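Local coordinates for protein phosphatidylinositol-specific phospholipase C1 (Streptomyces antibioticus, PDB 3H4X) that belongs to the calcium-dependent phosphoinositide phospholipase C family and folds as a closed barrel of mostly parallel strands wrapped by helices, at residues V257-D262 and R279-I284; K127-D132 and E192-T197; F48-D53 and E94-S99; G154-G159 and G187-E192. One frame throughout, in Å; residues are numbered along the deposited sequence.

Contact 1 of 4, residues V257-D262 and R279-I284; sequences VVFDGD and RHYLLI
Phe259 O receives the backbone N-H of Ile284 in the shortest and straightest hydrogen bond between 257-262 and 279-284, 2.8 Å with 175° at the hydrogen. The bonds Leu282 N to Val257 O, Phe259 N to Leu282 O and Gly261 N to Ile284 O continue the parallel ladder on either side of it. Phe259 CE2 comes within 3.5 Å of Tyr281 CD2, the ring planes inclined at 41°, while Leu282 O lies at the edge of the Phe259 ring. Tyr281 is steadied within its own segment: Arg279 CB sits over the centre of its ring, and its OH takes a bond from Arg279 NH1 at 3.1 Å besides bonding Asp171. On the other face of the sheet, Val258 CG1 meets Ile284 CD1 at 3.6 Å. Asp260 CG stands anti to the backbone N (chi1 -171°), which lays OD2 against Ile284 CG2 at 3.3 Å. The two strands and helices 263-266 and 274-278 between them form a beta-alpha-beta unit, Tyr276 meeting the Phe259 ring edge-to-face. Asp260 thus brings a carboxylate into the barrel interior beside both Lys127, its salt-bridge partner, and the Glu192 carboxylate; the lysine would probably offset the closeness of the two acids.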
loop_
_atom_site.group_PDB
_atom_site.type_symbol
_atom_site.label_atom_id
_atom_site.label_comp_id
_atom_site.label_asym_id
_atom_site.label_seq_id
_atom_site.Cartn_x
_atom_site.Cartn_y
_atom_site.Cartn_z
ATOM N N VAL A 257 -6.378 -1.152 10.226
ATOM C CA VAL A 257 -5.172 -1.354 11.026
ATOM C C VAL A 257 -3.949 -0.750 10.336
ATOM O O VAL A 257 -2.805 -1.011 10.721
ATOM C CB VAL A 257 -4.934 -2.842 11.356
ATOM C CG1 VAL A 257 -6.084 -3.382 12.200
ATOM C CG2 VAL A 257 -4.771 -3.668 10.083
ATOM N N VAL A 258 -4.218 0.061 9.313
ATOM C CA VAL A 258 -3.198 0.748 8.534
ATOM C C VAL A 258 -3.585 2.219 8.452
ATOM O O VAL A 258 -4.761 2.551 8.290
ATOM C CB VAL A 258 -3.074 0.145 7.115
ATOM C CG1 VAL A 258 -1.956 0.829 6.327
ATOM C CG2 VAL A 258 -2.844 -1.358 7.204
ATOM N N PHE A 259 -2.588 3.086 8.579
ATOM C CA PHE A 259 -2.782 4.529 8.621
ATOM C C PHE A 259 -1.735 5.146 7.718
ATOM O O PHE A 259 -0.606 4.665 7.654
ATOM C CB PHE A 259 -2.641 5.026 10.056
ATOM C CG PHE A 259 -3.636 4.412 10.984
ATOM C CD1 PHE A 259 -4.816 5.071 11.288
ATOM C CD2 PHE A 259 -3.420 3.152 11.517
ATOM C CE1 PHE A 259 -5.750 4.487 12.121
ATOM C CE2 PHE A 259 -4.348 2.566 12.357
ATOM C CZ PHE A 259 -5.513 3.239 12.663
ATOM N N ASP A 260 -2.117 6.195 7.004
ATOM C CA ASP A 260 -1.289 6.733 5.938
ATOM C C ASP A 260 -1.427 8.246 5.963
ATOM O O ASP A 260 -2.535 8.776 5.836
ATOM C CB ASP A 260 -1.788 6.152 4.612
ATOM C CG ASP A 260 -0.883 6.456 3.448
ATOM O OD1 ASP A 260 -0.639 7.646 3.183
ATOM O OD2 ASP A 260 -0.426 5.496 2.789
ATOM N N GLY A 261 -0.318 8.954 6.155
ATOM C CA GLY A 261 -0.396 10.402 6.284
ATOM C C GLY A 261 0.942 11.076 6.090
ATOM O O GLY A 261 1.984 10.427 6.010
ATOM N N ASP A 262 0.902 12.402 6.029
ATOM C CA ASP A 262 2.064 13.228 5.743
ATOM C C ASP A 262 3.114 13.167 6.857
ATOM O O ASP A 262 2.810 13.418 8.027
ATOM C CB ASP A 262 1.590 14.665 5.545
ATOM C CG ASP A 262 2.719 15.611 5.255
ATOM O OD1 ASP A 262 3.344 15.471 4.186
ATOM O OD2 ASP A 262 2.978 16.492 6.103
ATOM N N ARG A 279 0.178 -0.506 19.374
ATOM C CA ARG A 279 -0.937 -1.336 18.929
ATOM C C ARG A 279 -0.612 -2.201 17.713
ATOM O O ARG A 279 -1.459 -2.966 17.247
ATOM C CB ARG A 279 -2.159 -0.455 18.659
ATOM C CG ARG A 279 -2.809 0.064 19.936
ATOM C CD ARG A 279 -3.680 1.287 19.701
ATOM N NE ARG A 279 -4.437 1.638 20.901
ATOM C CZ ARG A 279 -5.748 1.460 21.041
ATOM N NH1 ARG A 279 -6.465 0.948 20.048
ATOM N NH2 ARG A 279 -6.350 1.807 22.172
ATOM N N HIS A 280 0.616 -2.078 17.216
ATOM C CA HIS A 280 1.093 -2.853 16.066
ATOM C C HIS A 280 0.411 -2.476 14.752
ATOM O O HIS A 280 0.367 -3.273 13.812
ATOM C CB HIS A 280 0.977 -4.357 16.326
ATOM C CG HIS A 280 1.514 -4.774 17.658
ATOM N ND1 HIS A 280 2.781 -4.440 18.087
ATOM C CD2 HIS A 280 0.949 -5.480 18.666
ATOM C CE1 HIS A 280 2.976 -4.932 19.298
ATOM N NE2 HIS A 280 1.879 -5.565 19.673
ATOM N N TYR A 281 -0.115 -1.257 14.681
ATOM C CA TYR A 281 -0.694 -0.764 13.439
ATOM C C TYR A 281 0.413 -0.358 12.480
ATOM O O TYR A 281 1.479 0.087 12.902
ATOM C CB TYR A 281 -1.584 0.450 13.695
ATOM C CG TYR A 281 -2.733 0.226 14.652
ATOM C CD1 TYR A 281 -3.357 -1.011 14.760
ATOM C CD2 TYR A 281 -3.219 1.273 15.419
ATOM C CE1 TYR A 281 -4.423 -1.201 15.632
ATOM C CE2 TYR A 281 -4.277 1.100 16.285
ATOM C CZ TYR A 281 -4.877 -0.133 16.388
ATOM O OH TYR A 281 -5.924 -0.271 17.271
ATOM N N LEU A 282 0.156 -0.489 11.183
ATOM C CA LEU A 282 1.110 -0.017 10.188
ATOM C C LEU A 282 0.915 1.470 9.956
ATOM O O LEU A 282 -0.209 1.931 9.766
ATOM C CB LEU A 282 0.968 -0.783 8.875
ATOM C CG LEU A 282 1.152 -2.298 8.981
ATOM C CD1 LEU A 282 1.072 -2.938 7.604
ATOM C CD2 LEU A 282 2.463 -2.662 9.667
ATOM N N LEU A 283 2.015 2.213 9.975
ATOM C CA LEU A 283 1.981 3.660 9.817
ATOM C C LEU A 283 2.830 4.060 8.614
ATOM O O LEU A 283 4.056 3.963 8.644
ATOM C CB LEU A 283 2.494 4.339 11.090
ATOM C CG LEU A 283 2.440 5.868 11.145
ATOM C CD1 LEU A 283 1.033 6.382 10.890
ATOM C CD2 LEU A 283 2.959 6.374 12.477
ATOM N N ILE A 284 2.171 4.484 7.541
ATOM C CA ILE A 284 2.863 4.935 6.336
ATOM C C ILE A 284 3.003 6.449 6.388
ATOM O O ILE A 284 2.001 7.164 6.490
ATOM C CB ILE A 284 2.096 4.552 5.039
ATOM C CG1 ILE A 284 2.092 3.040 4.799
ATOM C CG2 ILE A 284 2.725 5.232 3.831
ATOM C CD1 ILE A 284 1.296 2.240 5.790
#

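Contact 2 of 4, residues K127-D132 and E192-T197; sequences KIEMKD and ELIPGT. With EOH (ethanol), chain T.
Strands 127-130 and 192-195 run parallel, 4.7 Å apart at closest and 27° from each other, joined by Ile128 N to Glu192 O, Ile194 N to Ile128 O and Met130 N to Ile194 O. Lys127 and Glu192 lie side by side on one face, the lysine methylenes passing the carboxylate, with CG 3.4 Å from Glu192 OE1. That oxygen is buried and has no polar partner in the model. At the end of the extended lysine NZ, already paired with Asp260, also donates to the ethanol oxygen at 2.8 Å. Ile194 CG1 sits between the backbone N and the carbonyl carbon (chi1 61°), which brings CD1 within 3.5 Å of ethanol C1. Farther along, Glu129 OE2 is held from opposite faces of its carboxylate plane: Lys131 NZ forms a salt bridge at 2.8 Å, and Thr197 N bonds from the anti side at 3.1 Å. Lys131, bent at chi2 and chi3, also donates NZ to Thr197 OG1 at 2.9 Å. On the other face Met130 CG packs on Leu193 CD2 at 3.6 Å. The pair is an adjacent pair of staves in the barrel, with strand 58-64 bonded beyond 127-130 and strand 232-236 beyond 192-195; helix 209-222 lies over Met130, Leu193 and Pro195 from outside.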
loop_
_atom_site.group_PDB
_atom_site.type_symbol
_atom_site.label_atom_id
_atom_site.label_comp_id
_atom_site.label_asym_id
_atom_site.label_seq_id
_atom_site.Cartn_x
_atom_site.Cartn_y
_atom_site.Cartn_z
ATOM N N LYS A 127 0.819 -0.212 -2.403
ATOM C CA LYS A 127 -0.099 0.803 -1.953
ATOM C C LYS A 127 -0.894 1.272 -3.149
ATOM O O LYS A 127 -0.330 1.748 -4.133
ATOM C CB LYS A 127 0.658 1.969 -1.335
ATOM C CG LYS A 127 -0.218 3.163 -1.029
ATOM C CD LYS A 127 0.575 4.261 -0.368
ATOM C CE LYS A 127 -0.199 5.561 -0.367
ATOM N NZ LYS A 127 0.512 6.618 0.401
ATOM N N ILE A 128 -2.207 1.127 -3.058
ATOM C CA ILE A 128 -3.083 1.472 -4.153
ATOM C C ILE A 128 -3.897 2.695 -3.777
ATOM O O ILE A 128 -4.675 2.662 -2.817
ATOM C CB ILE A 128 -4.061 0.327 -4.438
ATOM C CG1 ILE A 128 -3.312 -1.003 -4.593
ATOM C CG2 ILE A 128 -4.966 0.678 -5.614
ATOM C CD1 ILE A 128 -2.349 -1.044 -5.730
ATOM N N GLU A 129 -3.714 3.780 -4.523
ATOM C CA GLU A 129 -4.627 4.903 -4.415
ATOM C C GLU A 129 -5.707 4.727 -5.466
ATOM O O GLU A 129 -5.423 4.699 -6.669
ATOM C CB GLU A 129 -3.911 6.243 -4.610
ATOM C CG GLU A 129 -4.882 7.423 -4.554
ATOM C CD GLU A 129 -4.220 8.784 -4.707
ATOM O OE1 GLU A 129 -3.064 8.954 -4.268
ATOM O OE2 GLU A 129 -4.875 9.700 -5.252
ATOM N N MET A 130 -6.948 4.590 -5.011
ATOM C CA MET A 130 -8.082 4.493 -5.914
ATOM C C MET A 130 -8.469 5.918 -6.283
ATOM O O MET A 130 -9.273 6.556 -5.595
ATOM C CB MET A 130 -9.244 3.770 -5.233
ATOM C CG MET A 130 -8.927 2.352 -4.788
ATOM S SD MET A 130 -8.439 1.267 -6.141
ATOM C CE MET A 130 -9.578 1.830 -7.400
ATOM N N LYS A 131 -7.863 6.424 -7.354
ATOM C CA LYS A 131 -7.959 7.841 -7.711
ATOM C C LYS A 131 -9.390 8.350 -7.666
ATOM O O LYS A 131 -9.671 9.423 -7.115
ATOM C CB LYS A 131 -7.379 8.082 -9.109
ATOM C CG LYS A 131 -5.889 7.840 -9.240
ATOM C CD LYS A 131 -5.076 8.666 -8.271
ATOM C CE LYS A 131 -5.238 10.144 -8.525
ATOM N NZ LYS A 131 -4.253 10.921 -7.716
ATOM N N ASP A 132 -10.286 7.570 -8.259
ATOM C CA ASP A 132 -11.685 7.946 -8.393
ATOM C C ASP A 132 -12.604 6.991 -7.636
ATOM O O ASP A 132 -13.785 6.861 -7.964
ATOM C CB ASP A 132 -12.076 8.002 -9.876
ATOM C CG ASP A 132 -11.830 6.684 -10.604
ATOM O OD1 ASP A 132 -11.366 5.718 -9.961
ATOM O OD2 ASP A 132 -12.103 6.601 -11.821
ATOM N N GLU A 192 -2.429 -2.224 0.327
ATOM C CA GLU A 192 -3.029 -1.140 1.103
ATOM C C GLU A 192 -3.900 -0.319 0.158
ATOM O O GLU A 192 -3.494 -0.050 -0.971
ATOM C CB GLU A 192 -1.932 -0.235 1.678
ATOM C CG GLU A 192 -2.453 1.052 2.315
ATOM C CD GLU A 192 -1.395 2.142 2.464
ATOM O OE1 GLU A 192 -0.218 1.934 2.088
ATOM O OE2 GLU A 192 -1.762 3.232 2.960
ATOM N N LEU A 193 -5.090 0.069 0.602
ATOM C CA LEU A 193 -5.954 0.944 -0.186
ATOM C C LEU A 193 -6.127 2.296 0.494
ATOM O O LEU A 193 -6.410 2.353 1.692
ATOM C CB LEU A 193 -7.341 0.314 -0.337
ATOM C CG LEU A 193 -7.482 -0.815 -1.353
ATOM C CD1 LEU A 193 -8.724 -1.651 -1.083
ATOM C CD2 LEU A 193 -7.523 -0.249 -2.768
ATOM N N ILE A 194 -5.973 3.381 -0.263
ATOM C CA ILE A 194 -6.396 4.702 0.206
ATOM C C ILE A 194 -7.341 5.342 -0.798
ATOM O O ILE A 194 -7.310 5.018 -1.991
ATOM C CB ILE A 194 -5.217 5.675 0.480
ATOM C CG1 ILE A 194 -4.395 5.938 -0.787
ATOM C CG2 ILE A 194 -4.350 5.174 1.624
ATOM C CD1 ILE A 194 -3.548 7.200 -0.700
ATOM N N PRO A 195 -8.200 6.253 -0.315
ATOM C CA PRO A 195 -9.052 7.017 -1.214
ATOM C C PRO A 195 -8.209 7.945 -2.078
ATOM O O PRO A 195 -7.085 8.303 -1.708
ATOM C CB PRO A 195 -9.940 7.837 -0.266
ATOM C CG PRO A 195 -9.823 7.184 1.062
ATOM C CD PRO A 195 -8.437 6.604 1.095
ATOM N N GLY A 196 -8.761 8.347 -3.216
ATOM C CA GLY A 196 -8.004 9.107 -4.200
ATOM C C GLY A 196 -8.332 10.583 -4.247
ATOM O O GLY A 196 -9.341 11.034 -3.699
ATOM N N THR A 197 -7.476 11.338 -4.924
ATOM C CA THR A 197 -7.642 12.782 -5.018
ATOM C C THR A 197 -8.915 13.192 -5.757
ATOM O O THR A 197 -9.503 14.230 -5.457
ATOM C CB THR A 197 -6.430 13.443 -5.697
ATOM O OG1 THR A 197 -6.225 12.858 -6.988
ATOM C CG2 THR A 197 -5.182 13.247 -4.854
HETATM C C1 EOH T . -0.904 9.437 -0.033
HETATM C C2 EOH T . -1.461 10.822 -0.350
HETATM O O EOH T . 0.105 9.029 -0.935
#

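Contact 3 of 4, residues F48-D53 and E94-S99; sequences FADALD and ELRTKS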
loop_
_atom_site.group_PDB
_atom_site.type_symbol
_atom_site.label_atom_id
_atom_site.label_comp_id
_atom_site.label_asym_id
_atom_site.label_seq_id
_atom_site.Cartn_x
_atom_site.Cartn_y
_atom_site.Cartn_z
ATOM N N PHE A 48 7.954 -2.131 -14.766
ATOM C CA PHE A 48 7.543 -2.398 -13.398
ATOM C C PHE A 48 8.473 -3.415 -12.734
ATOM O O PHE A 48 8.686 -3.367 -11.525
ATOM C CB PHE A 48 6.079 -2.837 -13.308
ATOM C CG PHE A 48 5.524 -2.727 -11.922
ATOM C CD1 PHE A 48 5.356 -1.485 -11.336
ATOM C CD2 PHE A 48 5.213 -3.857 -11.183
ATOM C CE1 PHE A 48 4.866 -1.365 -10.048
ATOM C CE2 PHE A 48 4.718 -3.741 -9.894
ATOM C CZ PHE A 48 4.545 -2.494 -9.330
ATOM N N ALA A 49 9.044 -4.323 -13.524
ATOM C CA ALA A 49 10.018 -5.272 -12.992
ATOM C C ALA A 49 11.169 -4.540 -12.313
ATOM O O ALA A 49 11.722 -5.021 -11.329
ATOM C CB ALA A 49 10.547 -6.177 -14.098
ATOM N N ASP A 50 11.548 -3.387 -12.856
ATOM C CA ASP A 50 12.608 -2.592 -12.249
ATOM C C ASP A 50 12.184 -2.023 -10.894
ATOM O O ASP A 50 12.998 -1.924 -9.979
ATOM C CB ASP A 50 13.061 -1.473 -13.185
ATOM C CG ASP A 50 13.658 -2.005 -14.467
ATOM O OD1 ASP A 50 14.513 -2.916 -14.391
ATOM O OD2 ASP A 50 13.257 -1.525 -15.545
ATOM N N ALA A 51 10.913 -1.651 -10.761
ATOM C CA ALA A 51 10.401 -1.210 -9.464
ATOM C C ALA A 51 10.472 -2.370 -8.472
ATOM O O ALA A 51 10.883 -2.199 -7.322
ATOM C CB ALA A 51 8.973 -0.697 -9.594
ATOM N N LEU A 52 10.073 -3.557 -8.917
ATOM C CA LEU A 52 10.131 -4.729 -8.053
ATOM C C LEU A 52 11.566 -5.072 -7.659
ATOM O O LEU A 52 11.828 -5.481 -6.528
ATOM C CB LEU A 52 9.439 -5.920 -8.710
ATOM C CG LEU A 52 7.924 -5.759 -8.843
ATOM C CD1 LEU A 52 7.368 -6.721 -9.870
ATOM C CD2 LEU A 52 7.231 -5.958 -7.499
ATOM N N ASP A 53 12.501 -4.887 -8.585
ATOM C CA ASP A 53 13.904 -5.185 -8.306
ATOM C C ASP A 53 14.644 -4.065 -7.564
ATOM O O ASP A 53 15.823 -4.209 -7.242
ATOM C CB ASP A 53 14.650 -5.552 -9.595
ATOM C CG ASP A 53 14.412 -6.988 -10.020
ATOM O OD1 ASP A 53 14.208 -7.848 -9.140
ATOM O OD2 ASP A 53 14.446 -7.261 -11.237
ATOM N N GLU A 94 9.744 -13.148 -19.840
ATOM C CA GLU A 94 9.199 -12.044 -20.622
ATOM C C GLU A 94 9.359 -10.680 -19.959
ATOM O O GLU A 94 8.987 -9.666 -20.540
ATOM C CB GLU A 94 7.715 -12.272 -20.924
ATOM C CG GLU A 94 7.428 -13.452 -21.833
ATOM C CD GLU A 94 5.994 -13.470 -22.336
ATOM O OE1 GLU A 94 5.170 -12.667 -21.845
ATOM O OE2 GLU A 94 5.689 -14.287 -23.229
ATOM N N LEU A 95 9.890 -10.642 -18.743
ATOM C CA LEU A 95 10.059 -9.356 -18.076
ATOM C C LEU A 95 11.070 -8.497 -18.834
ATOM O O LEU A 95 12.119 -8.987 -19.270
ATOM C CB LEU A 95 10.463 -9.541 -16.614
ATOM C CG LEU A 95 9.350 -10.083 -15.709
ATOM C CD1 LEU A 95 9.911 -10.498 -14.362
ATOM C CD2 LEU A 95 8.224 -9.068 -15.541
ATOM N N ARG A 96 10.736 -7.222 -19.004
ATOM C CA ARG A 96 11.557 -6.288 -19.766
ATOM C C ARG A 96 11.631 -6.686 -21.238
ATOM O O ARG A 96 12.714 -6.701 -21.827
ATOM C CB ARG A 96 12.967 -6.177 -19.175
ATOM C CG ARG A 96 12.990 -5.800 -17.707
ATOM C CD ARG A 96 14.412 -5.721 -17.162
ATOM N NE ARG A 96 14.373 -5.326 -15.763
ATOM C CZ ARG A 96 14.139 -6.160 -14.757
ATOM N NH1 ARG A 96 13.961 -7.455 -14.986
ATOM N NH2 ARG A 96 14.084 -5.693 -13.518
ATOM N N THR A 97 10.484 -7.013 -21.830
ATOM C CA THR A 97 10.436 -7.367 -23.252
ATOM C C THR A 97 9.242 -6.796 -24.011
ATOM O O THR A 97 9.284 -6.694 -25.234
ATOM C CB THR A 97 10.421 -8.897 -23.484
ATOM O OG1 THR A 97 9.159 -9.442 -23.075
ATOM C CG2 THR A 97 11.554 -9.576 -22.729
ATOM N N LYS A 98 8.173 -6.444 -23.302
ATOM C CA LYS A 98 6.905 -6.121 -23.961
ATOM C C LYS A 98 6.594 -4.631 -23.985
ATOM O O LYS A 98 7.235 -3.839 -23.298
ATOM C CB LYS A 98 5.755 -6.879 -23.293
ATOM C CG LYS A 98 5.929 -8.386 -23.307
ATOM C CD LYS A 98 4.763 -9.094 -22.636
ATOM C CE LYS A 98 3.448 -8.748 -23.313
ATOM N NZ LYS A 98 2.291 -9.446 -22.690
ATOM N N SER A 99 5.608 -4.252 -24.790
ATOM C CA SER A 99 5.109 -2.886 -24.766
ATOM C C SER A 99 4.489 -2.617 -23.400
ATOM O O SER A 99 3.965 -3.520 -22.753
ATOM C CB SER A 99 4.083 -2.656 -25.875
ATOM O OG SER A 99 2.960 -3.497 -25.708
HETATM O O HOH W 1 13.184 -9.132 -12.734
#
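A surface salt-bridge network of Asp50, Asp53 and Arg96 pins the loop segment 94-99 to the short helix 48-52. Arg96 reaches Asp50 side-on with two nitrogens that converge on one oxygen: NE lies 2.8 Å and NH2 2.9 Å from Asp50 OD1. Both donors keep that oxygen in the guanidinium plane, yet they meet it from above the same face of the carboxylate, since the two planes are turned 52° apart. Asp53 is met quite differently. Its carboxylate is nearly coplanar with the guanidinium, 3° apart, and OD2 accepts NH2 on its anti side at 2.8 Å. A single nitrogen, NH2, therefore joins the two acids, which stand three residues apart in sequence. Water 1 completes a ring beside this bond, donating to Asp53 OD2 at 2.7 Å and accepting from Arg96 NH1 at 2.9 Å.

The helix belongs to the connection between barrel strands 31-36 and 58-64, which are parallel neighbours, whereas Arg96 comes from the long loop between strand 73-74 and helix 104-117. An arginine chain extended from CG to NE spans the distance between them. Ala49 CB backs the guanidinium, 3.5 Å above its plane and offset toward the rim, and also touches Leu95 CD2 at 4.0 Å. Second-shell bonds orient the acids: Asp50 OD2 accepts Tyr47 N, and Asp53 OD1 accepts Trp114 NE1 of helix 104-117. On the loop side, Glu87 takes the backbone N-H groups of Arg96, Thr97 and Lys98.

Contact 4 of 4, residues G154-G159 and G187-E192; sequences GDAVYG and GKFLFE
Ala156 CB rests 4.2 Å from Phe189 CD2, and next to it Val157 CG2 comes to the edge of the Phe191 ring, 4.2 Å from CE2. These two phenylalanines point from strand 189-195 toward helices 104-117 and 142-153, where Met111 and Leu153 touch both rings. Tyr158 and Leu190 extend to the other side of the strand, lying alongside each other with their CD2 atoms 3.9 Å apart. Tyr158 CG is anti to the backbone N (chi1 -172°), an orientation that sends the ring past the leucine branch to Pro180 and Leu185.

Between these apolar pairs the backbones form a single bridge, Val157 with Phe189. Phe189 N donates to Ala156 O at 2.8 Å, and Tyr158 N to Phe189 O at 2.9 Å; each carbonyl also takes a CA-H contact, from Lys188 and Val157 respectively. Water 3 extends the joint by donating to Tyr158 O and accepting from Phe191 N.

Toward solvent, Lys188 turns back at chi2 (-68°) and runs its methylenes beside Ala156 O. Its NZ then bonds Asp155 O at 2.8 Å, nearly along the C=O axis, and gives a second bond at 2.9 Å to water 2, which donates to Val157 O. The contact thus fastens the turn between helices 142-153 and 160-164 to the start of a barrel strand. One carbonyl directly and a second through water 2 fix the ammonium, so main-chain dipoles would probably stabilise its charge, the Asp155 carboxylate being too far away for a salt bridge.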
loop_
_atom_site.group_PDB
_atom_site.type_symbol
_atom_site.label_atom_id
_atom_site.label_comp_id
_atom_site.label_asym_id
_atom_site.label_seq_id
_atom_site.Cartn_x
_atom_site.Cartn_y
_atom_site.Cartn_z
ATOM N N GLY A 154 -3.098 -15.347 -6.163
ATOM C CA GLY A 154 -3.455 -16.465 -5.300
ATOM C C GLY A 154 -2.746 -16.459 -3.959
ATOM O O GLY A 154 -2.865 -15.506 -3.184
ATOM N N ASP A 155 -2.003 -17.533 -3.694
ATOM C CA ASP A 155 -1.403 -17.781 -2.386
ATOM C C ASP A 155 -0.276 -16.822 -2.018
ATOM O O ASP A 155 0.223 -16.856 -0.894
ATOM C CB ASP A 155 -0.907 -19.234 -2.296
ATOM C CG ASP A 155 0.289 -19.512 -3.201
ATOM O OD1 ASP A 155 0.717 -18.608 -3.950
ATOM O OD2 ASP A 155 0.808 -20.650 -3.160
ATOM N N ALA A 156 0.127 -15.974 -2.955
ATOM C CA ALA A 156 1.202 -15.027 -2.696
ATOM C C ALA A 156 0.746 -13.825 -1.868
ATOM O O ALA A 156 1.572 -13.042 -1.410
ATOM C CB ALA A 156 1.821 -14.564 -4.001
ATOM N N VAL A 157 -0.561 -13.681 -1.675
ATOM C CA VAL A 157 -1.101 -12.540 -0.942
ATOM C C VAL A 157 -1.262 -12.842 0.543
ATOM O O VAL A 157 -1.747 -13.909 0.919
ATOM C CB VAL A 157 -2.462 -12.107 -1.517
ATOM C CG1 VAL A 157 -3.010 -10.903 -0.756
ATOM C CG2 VAL A 157 -2.329 -11.797 -2.992
ATOM N N TYR A 158 -0.843 -11.901 1.384
ATOM C CA TYR A 158 -1.162 -11.947 2.800
ATOM C C TYR A 158 -2.201 -10.860 3.031
ATOM O O TYR A 158 -1.903 -9.674 2.905
ATOM C CB TYR A 158 0.080 -11.691 3.650
ATOM C CG TYR A 158 -0.149 -11.918 5.130
ATOM C CD1 TYR A 158 -0.027 -13.186 5.690
ATOM C CD2 TYR A 158 -0.489 -10.866 5.969
ATOM C CE1 TYR A 158 -0.234 -13.397 7.048
ATOM C CE2 TYR A 158 -0.701 -11.069 7.323
ATOM C CZ TYR A 158 -0.575 -12.336 7.857
ATOM O OH TYR A 158 -0.786 -12.529 9.204
ATOM N N GLY A 159 -3.424 -11.274 3.342
ATOM C CA GLY A 159 -4.558 -10.357 3.421
ATOM C C GLY A 159 -5.208 -10.334 4.792
ATOM O O GLY A 159 -4.742 -10.998 5.717
ATOM N N GLY A 187 8.264 -13.958 0.234
ATOM C CA GLY A 187 7.460 -14.393 -0.894
ATOM C C GLY A 187 6.012 -13.931 -0.857
ATOM O O GLY A 187 5.169 -14.503 -1.543
ATOM N N LYS A 188 5.719 -12.895 -0.069
ATOM C CA LYS A 188 4.353 -12.376 0.027
ATOM C C LYS A 188 4.208 -10.958 -0.501
ATOM O O LYS A 188 5.125 -10.136 -0.416
ATOM C CB LYS A 188 3.850 -12.413 1.474
ATOM C CG LYS A 188 3.795 -13.805 2.075
ATOM C CD LYS A 188 2.728 -14.669 1.424
ATOM C CE LYS A 188 2.771 -16.087 1.987
ATOM N NZ LYS A 188 1.695 -16.946 1.432
ATOM N N PHE A 189 3.022 -10.690 -1.035
ATOM C CA PHE A 189 2.580 -9.341 -1.337
ATOM C C PHE A 189 1.464 -8.976 -0.381
ATOM O O PHE A 189 0.631 -9.815 -0.025
ATOM C CB PHE A 189 2.022 -9.252 -2.756
ATOM C CG PHE A 189 3.042 -9.479 -3.831
ATOM C CD1 PHE A 189 4.060 -8.566 -4.055
ATOM C CD2 PHE A 189 2.970 -10.598 -4.639
ATOM C CE1 PHE A 189 4.996 -8.781 -5.058
ATOM C CE2 PHE A 189 3.900 -10.814 -5.641
ATOM C CZ PHE A 189 4.912 -9.905 -5.848
ATOM N N LEU A 190 1.441 -7.711 0.012
ATOM C CA LEU A 190 0.329 -7.159 0.756
ATOM C C LEU A 190 -0.192 -5.965 -0.026
ATOM O O LEU A 190 0.537 -5.378 -0.831
ATOM C CB LEU A 190 0.767 -6.738 2.161
ATOM C CG LEU A 190 1.287 -7.873 3.055
ATOM C CD1 LEU A 190 2.775 -8.130 2.835
ATOM C CD2 LEU A 190 1.023 -7.578 4.520
ATOM N N PHE A 191 -1.451 -5.612 0.206
ATOM C CA PHE A 191 -2.058 -4.474 -0.463
ATOM C C PHE A 191 -2.646 -3.515 0.557
ATOM O O PHE A 191 -3.281 -3.942 1.522
ATOM C CB PHE A 191 -3.164 -4.933 -1.418
ATOM C CG PHE A 191 -2.656 -5.648 -2.631
ATOM C CD1 PHE A 191 -2.451 -4.964 -3.816
ATOM C CD2 PHE A 191 -2.378 -7.003 -2.590
ATOM C CE1 PHE A 191 -1.969 -5.611 -4.933
ATOM C CE2 PHE A 191 -1.898 -7.655 -3.708
ATOM C CZ PHE A 191 -1.696 -6.956 -4.881
ATOM N N GLU A 192 -2.429 -2.224 0.327
ATOM C CA GLU A 192 -3.029 -1.140 1.103
ATOM C C GLU A 192 -3.900 -0.319 0.158
ATOM O O GLU A 192 -3.494 -0.050 -0.971
ATOM C CB GLU A 192 -1.932 -0.235 1.678
ATOM C CG GLU A 192 -2.453 1.052 2.315
ATOM C CD GLU A 192 -1.395 2.142 2.464
ATOM O OE1 GLU A 192 -0.218 1.934 2.088
ATOM O OE2 GLU A 192 -1.762 3.232 2.960
HETATM O O HOH W 2 -0.414 -15.620 2.823
HETATM O O HOH W 3 -3.026 -7.491 1.598
#

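Overall arrangement
Contacts 1 and 2 each join two neighbouring strands of the barrel, and contact 4 ties a loop to the start of one of them; contact 3 lies outside, its centre about 30 Å from that of contact 1 and about 23 Å from that of contact 2. Contacts 2 and 4 share strand 189-195 and Glu192, and pack through Ile128 CG1 and Phe191 CD1, 4.1 Å apart. Inside the barrel, Asp260 OD2 of contact 1 forms a salt bridge with Lys127 NZ of contact 2 at 2.8 Å, while the carboxylate oxygens Asp260 OD2 and Glu192 OE2 lie close, 2.6 Å apart. The ethanol beside this cluster probably comes from the crystallisation liquor; one acetyl group sits elsewhere, at Lys42, Asn83 and Asp101.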